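Local coordinates for protein Cbm77-rfpl (Ruminococcus flavefaciens, PDB 5FU5) that probably binds plant cell-wall polysaccharides as a non-catalytic carbohydrate-binding module of the bacterium's cellulosome, at residues A[21-32]-A[45-56]. Numbering follows the deposited sequence.
Sequences FYTIAGNLSTSK and CLKMETATSISF
The N27 amide and the E49 carboxylate meet in a nearly straight hydrogen bond, ND2 to OE1 at 3.0 Å, their planes almost perpendicular; OE1 lies in the amide plane and takes the N-H on its syn side, though 24° out of the carboxylate plane. OE1 also accepts from a water that donates to K47 O and accepts from N27 N and T52 OG1, four bonds fixing it where strand 23-29 changes neighbours in the antiparallel β-sheet of this CBM77 module. Before the break, T23 and A25 form hydrogen-bonded pairs with S55 and S53; beyond it, S29 pairs with C45, and K47 N donates to N27 O at 3.0 Å. At the junction, a CB on G26 would jam against A25 O and crowd T52 CG2 and L46 CD1. K47 runs alongside strand 23-29: CG and CD each lie 3.7 Å from S29 CB, and a bend at chi3 (-70°) brings CE within 3.9 Å of N27 CB, with NZ in a long salt bridge to E49 OE2. An alanine in place of K47 would probably uncover S29 CB and leave E49 without this distant partner. On the face carrying I24, L28, L46 and I54, L46 CD1 reaches I24 CG2 at 3.9 Å, with F12 of helix 12-15 packing on both residues. At the far end F21, Y22 and F56 form an aromatic cluster: Y22 and F56 make an offset edge-to-face pair, the Y22 edge toward the F56 face, while F21 CE2 touches F56 CD2 at 3.6 Å.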
# COMPACT_ATOMS: atom_id res chain seq x y z
N PHE A 21 11.97 -4.27 0.05
CA PHE A 21 11.48 -3.61 -1.15
C PHE A 21 10.89 -2.22 -0.82
O PHE A 21 11.16 -1.24 -1.53
CB PHE A 21 10.44 -4.48 -1.85
CG PHE A 21 9.94 -3.91 -3.16
CD1 PHE A 21 10.63 -4.17 -4.33
CD2 PHE A 21 8.75 -3.21 -3.21
CE1 PHE A 21 10.18 -3.70 -5.54
CE2 PHE A 21 8.27 -2.73 -4.43
CZ PHE A 21 8.99 -2.97 -5.58
N TYR A 22 10.06 -2.16 0.22
CA TYR A 22 9.44 -0.92 0.66
C TYR A 22 10.24 -0.31 1.79
O TYR A 22 10.66 -1.00 2.70
CB TYR A 22 8.02 -1.14 1.10
CG TYR A 22 7.11 -1.77 0.06
CD1 TYR A 22 6.49 -0.99 -0.92
CD2 TYR A 22 6.85 -3.16 0.01
CE1 TYR A 22 5.65 -1.53 -1.87
CE2 TYR A 22 6.02 -3.70 -0.94
CZ TYR A 22 5.41 -2.89 -1.89
OH TYR A 22 4.56 -3.40 -2.83
N THR A 23 10.45 0.99 1.72
CA THR A 23 11.02 1.75 2.83
C THR A 23 9.87 2.46 3.52
O THR A 23 9.29 3.40 2.96
CB THR A 23 12.10 2.71 2.37
OG1 THR A 23 13.15 1.96 1.74
CG2 THR A 23 12.64 3.50 3.51
N ILE A 24 9.49 1.98 4.70
CA ILE A 24 8.29 2.41 5.40
C ILE A 24 8.66 3.28 6.57
O ILE A 24 9.37 2.84 7.49
CB ILE A 24 7.48 1.14 5.88
CG1 ILE A 24 7.10 0.27 4.68
CG2 ILE A 24 6.22 1.57 6.63
CD1 ILE A 24 6.71 -1.15 5.02
N ALA A 25 8.17 4.52 6.56
CA ALA A 25 8.30 5.45 7.66
C ALA A 25 6.92 5.76 8.23
O ALA A 25 6.09 6.43 7.59
CB ALA A 25 8.97 6.72 7.20
N GLY A 26 6.64 5.22 9.40
CA GLY A 26 5.37 5.46 10.04
C GLY A 26 5.13 4.50 11.20
O GLY A 26 6.07 3.77 11.62
N ASN A 27 3.90 4.52 11.69
CA ASN A 27 3.50 3.95 12.95
C ASN A 27 2.35 2.99 12.82
O ASN A 27 1.37 3.23 12.08
CB ASN A 27 3.10 5.10 13.89
CG ASN A 27 4.20 6.09 14.00
OD1 ASN A 27 5.32 5.73 14.38
ND2 ASN A 27 3.93 7.33 13.62
N LEU A 28 2.52 1.86 13.52
CA LEU A 28 1.55 0.79 13.50
C LEU A 28 0.45 0.94 14.54
O LEU A 28 0.65 1.54 15.59
CB LEU A 28 2.27 -0.55 13.71
CG LEU A 28 3.38 -0.87 12.70
CD1 LEU A 28 4.27 -2.02 13.18
CD2 LEU A 28 2.76 -1.18 11.35
N SER A 29 -0.71 0.35 14.24
CA SER A 29 -1.81 0.32 15.21
C SER A 29 -2.66 -0.95 15.06
O SER A 29 -2.74 -1.50 13.97
CB SER A 29 -2.69 1.58 15.05
OG SER A 29 -3.78 1.58 15.91
N THR A 30 -3.26 -1.37 16.18
CA THR A 30 -4.28 -2.41 16.19
C THR A 30 -5.62 -1.89 16.70
O THR A 30 -6.52 -2.67 16.95
CB THR A 30 -3.82 -3.63 17.01
OG1 THR A 30 -3.48 -3.21 18.33
CG2 THR A 30 -2.64 -4.25 16.34
N SER A 31 -5.78 -0.56 16.68
CA SER A 31 -6.97 0.09 17.22
C SER A 31 -7.89 0.68 16.14
O SER A 31 -8.81 1.46 16.46
CB SER A 31 -6.53 1.17 18.20
OG SER A 31 -5.74 0.57 19.22
N LYS A 32 -7.63 0.32 14.88
CA LYS A 32 -8.29 0.94 13.75
C LYS A 32 -9.14 -0.04 12.96
O LYS A 32 -9.43 0.17 11.77
CB LYS A 32 -7.23 1.56 12.82
CG LYS A 32 -6.31 2.58 13.49
CD LYS A 32 -7.04 3.78 14.09
CE LYS A 32 -6.01 4.76 14.64
NZ LYS A 32 -6.75 5.90 15.20
N CYS A 45 -2.37 -2.17 11.23
CA CYS A 45 -2.20 -1.28 10.08
C CYS A 45 -1.07 -0.29 10.29
O CYS A 45 -0.62 -0.08 11.41
CB CYS A 45 -3.51 -0.52 9.90
SG CYS A 45 -4.02 0.50 11.30
N LEU A 46 -0.69 0.34 9.17
CA LEU A 46 0.08 1.57 9.17
C LEU A 46 -0.96 2.72 9.15
O LEU A 46 -1.81 2.78 8.26
CB LEU A 46 0.97 1.62 7.95
CG LEU A 46 1.99 2.76 7.90
CD1 LEU A 46 3.16 2.41 8.82
CD2 LEU A 46 2.45 3.00 6.47
N LYS A 47 -0.89 3.55 10.17
CA LYS A 47 -1.76 4.74 10.23
C LYS A 47 -1.29 5.71 9.15
O LYS A 47 -0.09 5.92 8.98
CB LYS A 47 -1.68 5.38 11.61
CG LYS A 47 -2.17 4.48 12.76
CD LYS A 47 -2.14 5.17 14.13
CE LYS A 47 -0.76 5.42 14.63
NZ LYS A 47 -0.71 5.95 16.03
N MET A 48 -2.24 6.27 8.38
CA MET A 48 -1.85 7.28 7.38
C MET A 48 -1.82 8.63 8.05
O MET A 48 -2.85 9.26 8.21
CB MET A 48 -2.73 7.23 6.16
CG MET A 48 -2.79 5.87 5.50
SD MET A 48 -1.37 5.40 4.49
CE MET A 48 0.08 5.78 5.43
N GLU A 49 -0.63 9.05 8.49
CA GLU A 49 -0.46 10.30 9.23
C GLU A 49 0.36 11.29 8.43
O GLU A 49 0.95 10.97 7.38
CB GLU A 49 0.21 10.03 10.58
CG GLU A 49 -0.53 9.02 11.47
CD GLU A 49 0.29 8.60 12.68
OE1 GLU A 49 1.20 7.80 12.51
OE2 GLU A 49 0.03 9.04 13.80
N THR A 50 0.42 12.52 8.95
CA THR A 50 1.10 13.59 8.22
C THR A 50 2.52 13.24 7.78
O THR A 50 2.91 13.53 6.67
CB THR A 50 1.11 14.89 9.04
OG1 THR A 50 -0.21 15.10 9.56
CG2 THR A 50 1.50 16.06 8.21
N ALA A 51 3.26 12.57 8.67
CA ALA A 51 4.67 12.30 8.43
C ALA A 51 4.92 10.93 7.80
O ALA A 51 6.08 10.52 7.59
CB ALA A 51 5.42 12.43 9.73
N THR A 52 3.86 10.24 7.43
CA THR A 52 4.00 8.85 6.94
C THR A 52 4.43 8.81 5.49
O THR A 52 3.93 9.59 4.63
CB THR A 52 2.65 8.12 7.08
OG1 THR A 52 2.21 8.23 8.42
CG2 THR A 52 2.73 6.68 6.67
N SER A 53 5.34 7.89 5.17
CA SER A 53 5.73 7.67 3.78
C SER A 53 6.17 6.26 3.53
O SER A 53 6.70 5.57 4.43
CB SER A 53 6.83 8.62 3.32
OG SER A 53 8.04 8.34 3.98
N ILE A 54 5.86 5.80 2.34
CA ILE A 54 6.35 4.49 1.86
C ILE A 54 6.99 4.76 0.50
O ILE A 54 6.31 5.27 -0.43
CB ILE A 54 5.21 3.49 1.70
CG1 ILE A 54 4.47 3.29 3.01
CG2 ILE A 54 5.76 2.18 1.17
CD1 ILE A 54 3.05 2.86 2.80
N SER A 55 8.28 4.43 0.39
CA SER A 55 9.01 4.54 -0.85
C SER A 55 9.41 3.18 -1.38
O SER A 55 9.64 2.25 -0.62
CB SER A 55 10.24 5.39 -0.62
OG SER A 55 9.85 6.64 -0.09
N PHE A 56 9.51 3.08 -2.69
CA PHE A 56 9.98 1.89 -3.39
C PHE A 56 10.38 2.27 -4.80
O PHE A 56 9.94 3.31 -5.31
CB PHE A 56 8.95 0.78 -3.40
CG PHE A 56 7.69 1.09 -4.17
CD1 PHE A 56 6.69 1.84 -3.58
CD2 PHE A 56 7.51 0.63 -5.47
CE1 PHE A 56 5.50 2.08 -4.26
CE2 PHE A 56 6.32 0.91 -6.16
CZ PHE A 56 5.34 1.64 -5.57
O HOH W 1 9.69 6.22 3.23
O HOH W 2 2.12 6.34 10.38